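Local coordinates for protein heme oxygenase (Chlamydomonas reinhardtii, PDB 4RAJ) that probably catalyses the oxygen-dependent opening of heme to biliverdin, with release of iron and carbon monoxide, at residues K123-H128 / Y145-A150; Y62-L67 / L93-G98; A69-A74 / A138-H143. One frame throughout, in Å; residues are numbered along the deposited sequence.

In the fold
From the N terminus, helix 50-76 supplies the first half of two contacts. Contact 2 closes first, when the turn at 93-98 comes back onto residues 62-67 and starts helix 96-107. Contact 3 opens at 69-74, before that loop is shut, and closes at 138-143, so contacts 2 and 3 cross. Contact 1 opens at 123-128 within the span of contact 3 and closes at 145-150 beyond it; these two cross as well, whereas contacts 2 and 1 follow in series. Helix 140-151 serves contacts 3 and 1. The three contacts, with centres 9 to 12 Å apart, thus tie helices 50-76, 96-107, 120-135 and 140-151 into one core.

Contact 1: K123-H128 / Y145-A150; sequences KDYEAH and YTQHLA
Tyr125 and Gln147 reach each other through their polar ends, across a large helix-to-helix separation. The evidence is in the backbone: their CA atoms lie 12.6 Å apart, and the two segments bury only 76 Å² between them. The tyrosine starts with its CB pointing toward the 145-150 segment, and CG stands anti to the backbone N (chi1 -166°), which sends the ring out across that distance. Along the way the ring stacks with His220, and side chains of helices 204-227 and 50-76, Ala217, Ile224 and Val63 among them, touch it. Farther out, Tyr125 CE2 and Tyr125 CZ come within 3.4 and 3.6 Å of Gln147 NE2, which approaches the rim of the ring, close to level with it. At the tip, Gln147 NE2 donates to Tyr125 OH over 2.9 Å. The bond is nearly straight, with an N-H...O angle of 165°, and the phenol oxygen is only 6° out of the amide plane, as suits an N-H of a planar amide.

Tyr125 OH is also hydrogen-bonded to His143 ND1, and Gln147 NE2 to Asn221 OD1, so both polar atoms of the contact have a second partner. A phenylalanine here would probably leave one amide N-H of Gln147 and His143 ND1 without their mate. Because Gln147 lines the pocket that holds a polyether, probably from the crystallisation liquor (nearest atoms about 3 Å apart), the chemistry implies a buried hydrogen-bonded group: the two bonds from NE2, to Tyr125 OH and Asn221 OD1, are likely to restrain rotation of the amide.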
ATOM      1  N   LYS A 123      -0.658  -4.210  13.766  1.00 24.25           N
ATOM      2  CA  LYS A 123       0.265  -3.583  14.715  1.00 23.03           C
ATOM      3  C   LYS A 123       1.704  -4.023  14.467  1.00 24.70           C
ATOM      4  O   LYS A 123       2.636  -3.214  14.557  1.00 23.89           O
ATOM      5  CB  LYS A 123      -0.163  -3.893  16.156  1.00 22.10           C
ATOM      6  CG  LYS A 123      -1.484  -3.211  16.524  1.00 24.19           C
ATOM      7  CD  LYS A 123      -1.877  -3.390  17.994  1.00 32.80           C
ATOM      8  CE  LYS A 123      -2.393  -4.780  18.281  1.00 41.48           C
ATOM      9  NZ  LYS A 123      -2.846  -4.886  19.699  1.00 53.00           N
ATOM     10  N   ASP A 124       1.883  -5.296  14.134  1.00 22.57           N
ATOM     11  CA  ASP A 124       3.208  -5.819  13.825  1.00 25.09           C
ATOM     12  C   ASP A 124       3.812  -5.133  12.592  1.00 23.42           C
ATOM     13  O   ASP A 124       5.000  -4.837  12.559  1.00 25.42           O
ATOM     14  CB  ASP A 124       3.153  -7.344  13.611  1.00 24.34           C
ATOM     15  CG  ASP A 124       2.932  -8.125  14.919  1.00 33.20           C
ATOM     16  OD1 ASP A 124       3.113  -7.556  16.014  1.00 30.41           O
ATOM     17  OD2 ASP A 124       2.570  -9.315  14.845  1.00 37.46           O
ATOM     18  N   TYR A 125       2.999  -4.890  11.568  1.00 20.83           N
ATOM     19  CA  TYR A 125       3.504  -4.235  10.363  1.00 20.70           C
ATOM     20  C   TYR A 125       3.809  -2.774  10.664  1.00 20.36           C
ATOM     21  O   TYR A 125       4.847  -2.252  10.243  1.00 20.22           O
ATOM     22  CB  TYR A 125       2.490  -4.356   9.210  1.00 16.10           C
ATOM     23  CG  TYR A 125       3.038  -4.016   7.827  1.00 17.78           C
ATOM     24  CD1 TYR A 125       4.408  -3.953   7.575  1.00 19.36           C
ATOM     25  CD2 TYR A 125       2.170  -3.760   6.776  1.00 18.45           C
ATOM     26  CE1 TYR A 125       4.900  -3.636   6.300  1.00 22.63           C
ATOM     27  CE2 TYR A 125       2.645  -3.443   5.509  1.00 20.62           C
ATOM     28  CZ  TYR A 125       4.004  -3.384   5.272  1.00 23.03           C
ATOM     29  OH  TYR A 125       4.437  -3.069   3.998  1.00 16.99           O
ATOM     30  N   GLU A 126       2.912  -2.115  11.402  1.00 19.47           N
ATOM     31  CA  GLU A 126       3.159  -0.730  11.821  1.00 23.41           C
ATOM     32  C   GLU A 126       4.492  -0.588  12.560  1.00 25.74           C
ATOM     33  O   GLU A 126       5.251   0.353  12.323  1.00 23.76           O
ATOM     34  CB  GLU A 126       2.031  -0.236  12.716  1.00 21.86           C
ATOM     35  CG  GLU A 126       0.708   0.027  12.000  1.00 19.31           C
ATOM     36  CD  GLU A 126      -0.367   0.448  12.981  1.00 31.64           C
ATOM     37  OE1 GLU A 126      -0.381  -0.100  14.104  1.00 34.27           O
ATOM     38  OE2 GLU A 126      -1.174   1.337  12.645  1.00 29.28           O
ATOM     39  N   ALA A 127       4.760  -1.528  13.457  1.00 22.23           N
ATOM     40  CA  ALA A 127       5.988  -1.522  14.246  1.00 22.50           C
ATOM     41  C   ALA A 127       7.200  -1.748  13.356  1.00 27.07           C
ATOM     42  O   ALA A 127       8.233  -1.086  13.509  1.00 26.73           O
ATOM     43  CB  ALA A 127       5.917  -2.581  15.332  1.00 24.78           C
ATOM     44  N   HIS A 128       7.057  -2.668  12.408  1.00 24.61           N
ATOM     45  CA  HIS A 128       8.140  -2.986  11.488  1.00 26.52           C
ATOM     46  C   HIS A 128       8.506  -1.785  10.621  1.00 29.83           C
ATOM     47  O   HIS A 128       9.683  -1.481  10.434  1.00 25.26           O
ATOM     48  CB  HIS A 128       7.761  -4.169  10.600  1.00 28.35           C
ATOM     49  CG  HIS A 128       8.848  -4.573   9.655  1.00 25.00           C
ATOM     50  ND1 HIS A 128      10.073  -5.031  10.088  1.00 27.11           N
ATOM     51  CD2 HIS A 128       8.902  -4.571   8.303  1.00 25.90           C
ATOM     52  CE1 HIS A 128      10.834  -5.303   9.041  1.00 30.70           C
ATOM     53  NE2 HIS A 128      10.145  -5.038   7.947  1.00 28.86           N
ATOM     54  N   TYR A 145       7.560   0.045  -3.365  1.00 22.43           N
ATOM     55  CA  TYR A 145       7.488  -0.696  -4.622  1.00 26.23           C
ATOM     56  C   TYR A 145       6.297  -1.651  -4.615  1.00 23.61           C
ATOM     57  O   TYR A 145       5.538  -1.727  -5.590  1.00 25.54           O
ATOM     58  CB  TYR A 145       8.801  -1.465  -4.887  1.00 24.59           C
ATOM     59  CG  TYR A 145       8.748  -2.303  -6.145  1.00 26.66           C
ATOM     60  CD1 TYR A 145       8.665  -1.701  -7.394  1.00 36.03           C
ATOM     61  CD2 TYR A 145       8.795  -3.691  -6.092  1.00 29.53           C
ATOM     62  CE1 TYR A 145       8.612  -2.455  -8.558  1.00 37.41           C
ATOM     63  CE2 TYR A 145       8.748  -4.458  -7.257  1.00 32.99           C
ATOM     64  CZ  TYR A 145       8.656  -3.829  -8.487  1.00 36.66           C
ATOM     65  OH  TYR A 145       8.605  -4.567  -9.652  1.00 36.92           O
ATOM     66  N   THR A 146       6.112  -2.330  -3.486  1.00 18.32           N
ATOM     67  CA  THR A 146       5.055  -3.313  -3.310  1.00 19.67           C
ATOM     68  C   THR A 146       3.662  -2.712  -3.132  1.00 22.33           C
ATOM     69  O   THR A 146       2.712  -3.135  -3.785  1.00 23.96           O
ATOM     70  CB  THR A 146       5.330  -4.191  -2.083  1.00 22.53           C
ATOM     71  OG1 THR A 146       6.669  -4.723  -2.157  1.00 29.50           O
ATOM     72  CG2 THR A 146       4.323  -5.334  -1.998  1.00 24.64           C
ATOM     73  N   GLN A 147       3.563  -1.743  -2.226  1.00 17.52           N
ATOM     74  CA  GLN A 147       2.286  -1.185  -1.781  1.00 20.90           C
ATOM     75  C   GLN A 147       1.781  -0.087  -2.700  1.00 22.91           C
ATOM     76  O   GLN A 147       0.667  -0.151  -3.212  1.00 19.73           O
ATOM     77  CB  GLN A 147       2.420  -0.628  -0.359  1.00 16.32           C
ATOM     78  CG  GLN A 147       2.956  -1.643   0.691  1.00 18.10           C
ATOM     79  CD  GLN A 147       1.921  -2.668   1.091  1.00 21.04           C
ATOM     80  OE1 GLN A 147       0.876  -2.788   0.456  1.00 23.35           O
ATOM     81  NE2 GLN A 147       2.197  -3.415   2.167  1.00 21.37           N
ATOM     82  N   HIS A 148       2.594   0.939  -2.901  1.00 19.57           N
ATOM     83  CA  HIS A 148       2.109   2.094  -3.648  1.00 19.06           C
ATOM     84  C   HIS A 148       1.896   1.804  -5.117  1.00 23.91           C
ATOM     85  O   HIS A 148       0.995   2.356  -5.739  1.00 23.13           O
ATOM     86  CB  HIS A 148       3.074   3.258  -3.493  1.00 19.02           C
ATOM     87  CG  HIS A 148       3.013   3.894  -2.150  1.00 17.91           C
ATOM     88  ND1 HIS A 148       3.764   3.449  -1.083  1.00 17.76           N
ATOM     89  CD2 HIS A 148       2.284   4.940  -1.694  1.00 18.31           C
ATOM     90  CE1 HIS A 148       3.505   4.201  -0.027  1.00 24.20           C
ATOM     91  NE2 HIS A 148       2.608   5.110  -0.368  1.00 20.37           N
ATOM     92  N   LEU A 149       2.722   0.938  -5.683  1.00 23.00           N
ATOM     93  CA  LEU A 149       2.638   0.705  -7.117  1.00 25.55           C
ATOM     94  C   LEU A 149       1.461  -0.221  -7.441  1.00 32.09           C
ATOM     95  O   LEU A 149       0.856  -0.121  -8.510  1.00 35.42           O
ATOM     96  CB  LEU A 149       3.967   0.150  -7.650  1.00 24.72           C
ATOM     97  CG  LEU A 149       4.930   1.224  -8.191  1.00 33.39           C
ATOM     98  CD1 LEU A 149       5.200   2.333  -7.185  1.00 28.62           C
ATOM     99  CD2 LEU A 149       6.244   0.621  -8.670  1.00 37.29           C
ATOM    100  N   ALA A 150       1.099  -1.082  -6.500  1.00 26.41           N
ATOM    101  CA  ALA A 150      -0.080  -1.930  -6.681  1.00 23.71           C
ATOM    102  C   ALA A 150      -1.363  -1.097  -6.652  1.00 31.55           C
ATOM    103  O   ALA A 150      -2.293  -1.361  -7.419  1.00 28.94           O
ATOM    104  CB  ALA A 150      -0.121  -3.030  -5.622  1.00 25.34           C
TER

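Contact 2: Y62-L67 / L93-G98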
ATOM      1  N   TYR A  62      -4.344   2.547   7.773  1.00 17.77           N
ATOM      2  CA  TYR A  62      -3.273   2.530   8.766  1.00 18.08           C
ATOM      3  C   TYR A  62      -1.946   2.053   8.200  1.00 18.07           C
ATOM      4  O   TYR A  62      -0.891   2.545   8.614  1.00 17.99           O
ATOM      5  CB  TYR A  62      -3.657   1.655   9.962  1.00 18.74           C
ATOM      6  CG  TYR A  62      -4.754   2.301  10.795  1.00 19.36           C
ATOM      7  CD1 TYR A  62      -4.581   3.574  11.333  1.00 21.81           C
ATOM      8  CD2 TYR A  62      -5.954   1.640  11.038  1.00 22.50           C
ATOM      9  CE1 TYR A  62      -5.584   4.170  12.095  1.00 24.72           C
ATOM     10  CE2 TYR A  62      -6.960   2.226  11.802  1.00 25.12           C
ATOM     11  CZ  TYR A  62      -6.766   3.486  12.330  1.00 29.72           C
ATOM     12  OH  TYR A  62      -7.775   4.060  13.082  1.00 31.94           O
ATOM     13  N   VAL A  63      -1.978   1.084   7.286  1.00 18.75           N
ATOM     14  CA  VAL A  63      -0.729   0.655   6.645  1.00 15.84           C
ATOM     15  C   VAL A  63      -0.083   1.841   5.935  1.00 21.75           C
ATOM     16  O   VAL A  63       1.104   2.153   6.134  1.00 17.40           O
ATOM     17  CB  VAL A  63      -0.947  -0.487   5.632  1.00 15.16           C
ATOM     18  CG1 VAL A  63       0.339  -0.722   4.804  1.00 16.98           C
ATOM     19  CG2 VAL A  63      -1.388  -1.776   6.358  1.00 17.40           C
ATOM     20  N   PHE A  64      -0.858   2.538   5.119  1.00 16.53           N
ATOM     21  CA  PHE A  64      -0.269   3.668   4.411  1.00 16.43           C
ATOM     22  C   PHE A  64       0.077   4.848   5.325  1.00 20.60           C
ATOM     23  O   PHE A  64       1.053   5.540   5.063  1.00 21.73           O
ATOM     24  CB  PHE A  64      -1.182   4.115   3.257  1.00 17.54           C
ATOM     25  CG  PHE A  64      -1.086   3.202   2.071  1.00 17.71           C
ATOM     26  CD1 PHE A  64       0.000   3.277   1.213  1.00 18.38           C
ATOM     27  CD2 PHE A  64      -2.036   2.223   1.849  1.00 26.09           C
ATOM     28  CE1 PHE A  64       0.116   2.403   0.131  1.00 18.80           C
ATOM     29  CE2 PHE A  64      -1.926   1.342   0.769  1.00 25.23           C
ATOM     30  CZ  PHE A  64      -0.851   1.437  -0.085  1.00 16.94           C
ATOM     31  N   VAL A  65      -0.690   5.089   6.386  1.00 18.73           N
ATOM     32  CA  VAL A  65      -0.279   6.121   7.348  1.00 16.64           C
ATOM     33  C   VAL A  65       1.125   5.798   7.879  1.00 20.79           C
ATOM     34  O   VAL A  65       1.998   6.668   7.934  1.00 22.03           O
ATOM     35  CB  VAL A  65      -1.265   6.236   8.534  1.00 22.80           C
ATOM     36  CG1 VAL A  65      -0.613   6.945   9.708  1.00 26.23           C
ATOM     37  CG2 VAL A  65      -2.537   6.966   8.101  1.00 25.54           C
ATOM     38  N   ALA A  66       1.341   4.527   8.224  1.00 18.02           N
ATOM     39  CA  ALA A  66       2.594   4.099   8.843  1.00 17.87           C
ATOM     40  C   ALA A  66       3.771   4.229   7.873  1.00 20.62           C
ATOM     41  O   ALA A  66       4.812   4.784   8.225  1.00 20.25           O
ATOM     42  CB  ALA A  66       2.479   2.656   9.338  1.00 22.67           C
ATOM     43  N   LEU A  67       3.606   3.681   6.671  1.00 16.93           N
ATOM     44  CA  LEU A  67       4.634   3.738   5.636  1.00 19.57           C
ATOM     45  C   LEU A  67       4.987   5.183   5.269  1.00 22.79           C
ATOM     46  O   LEU A  67       6.166   5.565   5.162  1.00 18.81           O
ATOM     47  CB  LEU A  67       4.161   2.968   4.396  1.00 17.85           C
ATOM     48  CG  LEU A  67       5.031   2.892   3.145  1.00 22.35           C
ATOM     49  CD1 LEU A  67       6.474   2.546   3.490  1.00 22.01           C
ATOM     50  CD2 LEU A  67       4.449   1.848   2.213  1.00 21.83           C
ATOM     51  N   LEU A  93       2.083   9.815  -5.365  1.00 20.72           N
ATOM     52  CA  LEU A  93       2.055   8.407  -5.018  1.00 20.57           C
ATOM     53  C   LEU A  93       1.326   8.129  -3.711  1.00 18.80           C
ATOM     54  O   LEU A  93       0.700   7.073  -3.570  1.00 19.27           O
ATOM     55  CB  LEU A  93       3.474   7.844  -4.900  1.00 27.99           C
ATOM     56  CG  LEU A  93       4.117   7.009  -6.008  1.00 35.94           C
ATOM     57  CD1 LEU A  93       5.350   6.316  -5.445  1.00 37.43           C
ATOM     58  CD2 LEU A  93       3.175   5.995  -6.630  1.00 26.03           C
ATOM     59  N   TYR A  94       1.454   9.050  -2.750  1.00 20.58           N
ATOM     60  CA  TYR A  94       0.945   8.826  -1.398  1.00 18.46           C
ATOM     61  C   TYR A  94      -0.568   8.566  -1.399  1.00 19.96           C
ATOM     62  O   TYR A  94      -1.313   9.207  -2.151  1.00 19.05           O
ATOM     63  CB  TYR A  94       1.257  10.019  -0.492  1.00 20.38           C
ATOM     64  CG  TYR A  94       2.651  10.032   0.116  1.00 21.58           C
ATOM     65  CD1 TYR A  94       3.702   9.308  -0.447  1.00 22.55           C
ATOM     66  CD2 TYR A  94       2.907  10.765   1.272  1.00 26.91           C
ATOM     67  CE1 TYR A  94       4.980   9.331   0.127  1.00 25.53           C
ATOM     68  CE2 TYR A  94       4.173  10.794   1.848  1.00 28.94           C
ATOM     69  CZ  TYR A  94       5.207  10.084   1.270  1.00 31.00           C
ATOM     70  OH  TYR A  94       6.468  10.123   1.857  1.00 30.24           O
ATOM     71  N   ARG A  95      -0.998   7.657  -0.522  1.00 17.75           N
ATOM     72  CA  ARG A  95      -2.355   7.130  -0.489  1.00 20.06           C
ATOM     73  C   ARG A  95      -3.123   7.411   0.806  1.00 18.10           C
ATOM     74  O   ARG A  95      -4.344   7.306   0.807  1.00 19.35           O
ATOM     75  CB  ARG A  95      -2.348   5.594  -0.686  1.00 17.32           C
ATOM     76  CG  ARG A  95      -1.835   5.087  -2.029  1.00 17.33           C
ATOM     77  CD  ARG A  95      -2.804   5.496  -3.164  1.00 16.13           C
ATOM     78  NE  ARG A  95      -2.457   6.803  -3.722  1.00 18.97           N
ATOM     79  CZ  ARG A  95      -3.270   7.539  -4.486  1.00 20.18           C
ATOM     80  NH1 ARG A  95      -4.486   7.097  -4.780  1.00 20.80           N
ATOM     81  NH2 ARG A  95      -2.869   8.727  -4.949  1.00 19.22           N
ATOM     82  N   ALA A  96      -2.441   7.698   1.913  1.00 20.82           N
ATOM     83  CA  ALA A  96      -3.173   7.767   3.202  1.00 19.54           C
ATOM     84  C   ALA A  96      -4.301   8.833   3.191  1.00 22.35           C
ATOM     85  O   ALA A  96      -5.396   8.578   3.707  1.00 19.29           O
ATOM     86  CB  ALA A  96      -2.214   8.015   4.370  1.00 18.64           C
ATOM     87  N   PRO A  97      -4.053  10.010   2.587  1.00 18.25           N
ATOM     88  CA  PRO A  97      -5.185  10.945   2.569  1.00 20.74           C
ATOM     89  C   PRO A  97      -6.374  10.450   1.747  1.00 22.73           C
ATOM     90  O   PRO A  97      -7.512  10.664   2.167  1.00 17.92           O
ATOM     91  CB  PRO A  97      -4.587  12.208   1.943  1.00 29.41           C
ATOM     92  CG  PRO A  97      -3.138  12.132   2.278  1.00 30.10           C
ATOM     93  CD  PRO A  97      -2.808  10.669   2.137  1.00 19.21           C
ATOM     94  N   GLY A  98      -6.117   9.798   0.612  1.00 19.15           N
ATOM     95  CA  GLY A  98      -7.177   9.175  -0.172  1.00 22.18           C
ATOM     96  C   GLY A  98      -7.950   8.097   0.595  1.00 23.31           C
ATOM     97  O   GLY A  98      -9.191   8.039   0.553  1.00 18.04           O
TER
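The CB of Arg95 rests on the Phe64 ring, and next to it the methyl of Ala96 packs against the helix that carries that ring. The first of these is a CH-pi contact: Arg95 CB lies 3.9 Å from the centroid of the Phe64 ring and 17° off its normal, hence over the face. Arg95 CG continues the cover, 4.0 Å from Phe64 CE1. The two side chains extend alongside one another, base to tip the same way. Ala96 CB, meanwhile, is 3.9 Å from Val65 CG2 and 4.2 Å from Phe64 CB; so small a side chain is consistent with the close backbones, whose Phe64 and Ala96 CA atoms are 5.2 Å apart.

Beyond this shell, bends at chi2 and at chi3 (chi3 89°) turn the arginine end away from the phenylalanine helix. Arg95 NE bonds to Leu93 O at 3.2 Å, the donor lying above the carbonyl plane. Farther out, NH1 bonds to the carbonyls of Asp178 and Ala176, NH2 to that of Gly92, and Tyr179 adds a cation-pi contact. The carboxylate of Glu68, one helical turn after Phe64, accepts from the backbone N of Arg95 through OE2 and of Ala96 through OE1.

In this all-helical chain the contact therefore docks the start of helix 96-107 on the middle of helix 50-76, while Phe64 also meets His148 edge-to-face and Met151, both from helix 140-151.

Contact 3: A69-A74 / A138-H143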
ATOM      1  N   ALA A  69       4.438   7.946   7.009  1.00 22.35           N
ATOM      2  CA  ALA A  69       5.030   8.662   8.137  1.00 21.49           C
ATOM      3  C   ALA A  69       6.516   8.314   8.263  1.00 27.19           C
ATOM      4  O   ALA A  69       7.352   9.174   8.548  1.00 26.24           O
ATOM      5  CB  ALA A  69       4.304   8.332   9.422  1.00 25.18           C
ATOM      6  N   ALA A  70       6.840   7.045   8.043  1.00 22.54           N
ATOM      7  CA  ALA A  70       8.221   6.585   8.120  1.00 21.98           C
ATOM      8  C   ALA A  70       9.050   7.235   7.012  1.00 25.57           C
ATOM      9  O   ALA A  70      10.172   7.691   7.253  1.00 27.64           O
ATOM     10  CB  ALA A  70       8.288   5.057   8.019  1.00 23.20           C
ATOM     11  N   LEU A  71       8.497   7.272   5.804  1.00 20.77           N
ATOM     12  CA  LEU A  71       9.163   7.924   4.683  1.00 18.25           C
ATOM     13  C   LEU A  71       9.361   9.415   4.938  1.00 29.27           C
ATOM     14  O   LEU A  71      10.420   9.979   4.627  1.00 27.15           O
ATOM     15  CB  LEU A  71       8.368   7.746   3.389  1.00 19.46           C
ATOM     16  CG  LEU A  71       8.319   6.343   2.779  1.00 24.33           C
ATOM     17  CD1 LEU A  71       7.146   6.236   1.798  1.00 22.67           C
ATOM     18  CD2 LEU A  71       9.635   6.010   2.093  1.00 22.86           C
ATOM     19  N   ASP A  72       8.329  10.060   5.476  1.00 21.95           N
ATOM     20  CA  ASP A  72       8.403  11.500   5.742  1.00 24.46           C
ATOM     21  C   ASP A  72       9.479  11.807   6.772  1.00 25.42           C
ATOM     22  O   ASP A  72      10.166  12.826   6.685  1.00 27.08           O
ATOM     23  CB  ASP A  72       7.050  12.034   6.216  1.00 23.88           C
ATOM     24  CG  ASP A  72       6.050  12.187   5.079  1.00 33.58           C
ATOM     25  OD1 ASP A  72       6.450  12.104   3.894  1.00 31.16           O
ATOM     26  OD2 ASP A  72       4.860  12.405   5.376  1.00 43.30           O
ATOM     27  N   GLU A  73       9.610  10.914   7.747  1.00 31.00           N
ATOM     28  CA  GLU A  73      10.650  11.006   8.759  1.00 32.41           C
ATOM     29  C   GLU A  73      12.041  10.873   8.144  1.00 35.96           C
ATOM     30  O   GLU A  73      12.968  11.594   8.529  1.00 33.69           O
ATOM     31  CB  GLU A  73      10.454   9.928   9.824  1.00 46.11           C
ATOM     32  CG  GLU A  73      11.211  10.199  11.109  1.00 61.17           C
ATOM     33  CD  GLU A  73      10.706  11.442  11.812  1.00 73.18           C
ATOM     34  OE1 GLU A  73       9.782  11.314  12.645  1.00 81.48           O
ATOM     35  OE2 GLU A  73      11.225  12.544  11.528  1.00 72.04           O
ATOM     36  N   ALA A  74      12.188   9.939   7.204  1.00 29.73           N
ATOM     37  CA  ALA A  74      13.463   9.753   6.513  1.00 37.24           C
ATOM     38  C   ALA A  74      13.791  10.979   5.654  1.00 37.35           C
ATOM     39  O   ALA A  74      14.941  11.426   5.631  1.00 33.39           O
ATOM     40  CB  ALA A  74      13.445   8.480   5.657  1.00 28.41           C
ATOM     41  N   ALA A 138      16.296   3.165   3.698  1.00 23.79           N
ATOM     42  CA  ALA A 138      16.285   2.731   2.301  1.00 27.53           C
ATOM     43  C   ALA A 138      15.348   1.529   2.052  1.00 23.00           C
ATOM     44  O   ALA A 138      14.772   1.408   0.962  1.00 23.09           O
ATOM     45  CB  ALA A 138      17.708   2.396   1.839  1.00 25.80           C
ATOM     46  N   LEU A 139      15.194   0.656   3.053  1.00 23.06           N
ATOM     47  CA  LEU A 139      14.383  -0.556   2.911  1.00 21.46           C
ATOM     48  C   LEU A 139      12.887  -0.228   2.781  1.00 21.13           C
ATOM     49  O   LEU A 139      12.104  -1.054   2.306  1.00 23.91           O
ATOM     50  CB  LEU A 139      14.610  -1.516   4.098  1.00 20.64           C
ATOM     51  CG  LEU A 139      16.038  -2.075   4.216  1.00 28.15           C
ATOM     52  CD1 LEU A 139      16.177  -3.190   5.287  1.00 25.06           C
ATOM     53  CD2 LEU A 139      16.526  -2.571   2.856  1.00 27.81           C
ATOM     54  N   LEU A 140      12.507   0.972   3.207  1.00 23.16           N
ATOM     55  CA  LEU A 140      11.144   1.472   3.002  1.00 19.70           C
ATOM     56  C   LEU A 140      10.787   1.524   1.515  1.00 21.97           C
ATOM     57  O   LEU A 140       9.612   1.395   1.134  1.00 19.02           O
ATOM     58  CB  LEU A 140      10.992   2.870   3.617  1.00 20.19           C
ATOM     59  CG  LEU A 140      11.014   2.982   5.143  1.00 22.89           C
ATOM     60  CD1 LEU A 140      11.021   4.471   5.588  1.00 19.49           C
ATOM     61  CD2 LEU A 140       9.838   2.214   5.738  1.00 25.30           C
ATOM     62  N   LEU A 141      11.796   1.696   0.665  1.00 20.94           N
ATOM     63  CA  LEU A 141      11.542   1.835  -0.768  1.00 19.80           C
ATOM     64  C   LEU A 141      11.051   0.530  -1.380  1.00 22.95           C
ATOM     65  O   LEU A 141      10.318   0.546  -2.371  1.00 21.92           O
ATOM     66  CB  LEU A 141      12.802   2.345  -1.493  1.00 22.91           C
ATOM     67  CG  LEU A 141      13.303   3.750  -1.133  1.00 24.63           C
ATOM     68  CD1 LEU A 141      14.696   3.979  -1.722  1.00 26.10           C
ATOM     69  CD2 LEU A 141      12.352   4.840  -1.618  1.00 23.81           C
ATOM     70  N   ALA A 142      11.419  -0.601  -0.768  1.00 18.28           N
ATOM     71  CA  ALA A 142      10.903  -1.893  -1.183  1.00 20.43           C
ATOM     72  C   ALA A 142       9.428  -1.990  -0.861  1.00 23.04           C
ATOM     73  O   ALA A 142       8.669  -2.625  -1.597  1.00 23.41           O
ATOM     74  CB  ALA A 142      11.678  -3.036  -0.499  1.00 23.01           C
ATOM     75  N   HIS A 143       9.011  -1.367   0.237  1.00 17.78           N
ATOM     76  CA  HIS A 143       7.598  -1.390   0.572  1.00 17.01           C
ATOM     77  C   HIS A 143       6.773  -0.420  -0.261  1.00 19.05           C
ATOM     78  O   HIS A 143       5.594  -0.678  -0.527  1.00 21.98           O
ATOM     79  CB  HIS A 143       7.365  -1.130   2.058  1.00 22.15           C
ATOM     80  CG  HIS A 143       7.940  -2.183   2.948  1.00 31.21           C
ATOM     81  ND1 HIS A 143       7.199  -2.779   3.945  1.00 38.14           N
ATOM     82  CD2 HIS A 143       9.206  -2.632   3.105  1.00 38.09           C
ATOM     83  CE1 HIS A 143       7.953  -3.656   4.582  1.00 37.57           C
ATOM     84  NE2 HIS A 143       9.183  -3.569   4.107  1.00 27.82           N
TER
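Leu71 and Leu140 share a first torsion: chi1 is -70° in both, which swings CG to the far side of CA-CB from the carbonyl carbon. With chi2 extended as well, at 173° in Leu140 and 161° in Leu71, each side chain is carried outward, and Leu140 CD1 arrives at Ala70. The roots differ in direction: the CB of Leu140 points toward the 69-74 helix, whereas that of Leu71 leaves to the side and its methyls make up the approach. The two leucines pass antiparallel, each tip beside the other's base or its neighbour.

This offset is evident in the distances. Leu71 CD2 passes the tip of its partner and reaches the root, 3.7 Å from Leu140 CB. In the other direction, Leu140 CD1 extends to the neighbouring residue on the helix, where it lies 3.7 Å from Ala70 CB and also 3.7 Å from the carbonyl carbon of Ala70. The second methyl, Leu140 CD2, stays slightly farther off, 4.0 Å from Ala70 CB. The small alanine side chain is consistent with Leu140 settling close to the backbone at Ala70, and the CA atoms of Leu71 and Leu140 are 7.0 Å apart.

No hydrogen bond crosses the contact; all three touching residues are buried and apolar. Leu132 of helix 120-135 adds to the packing of Leu140, as Val82 does to that of Leu71. The arrangement is hydrophobic helix packing within the all-helical heme oxygenase fold, joining helix 50-76 to the early part of helix 140-151, which by comparison with the family probably forms, with helix 155-165, the kinked distal helix over the heme.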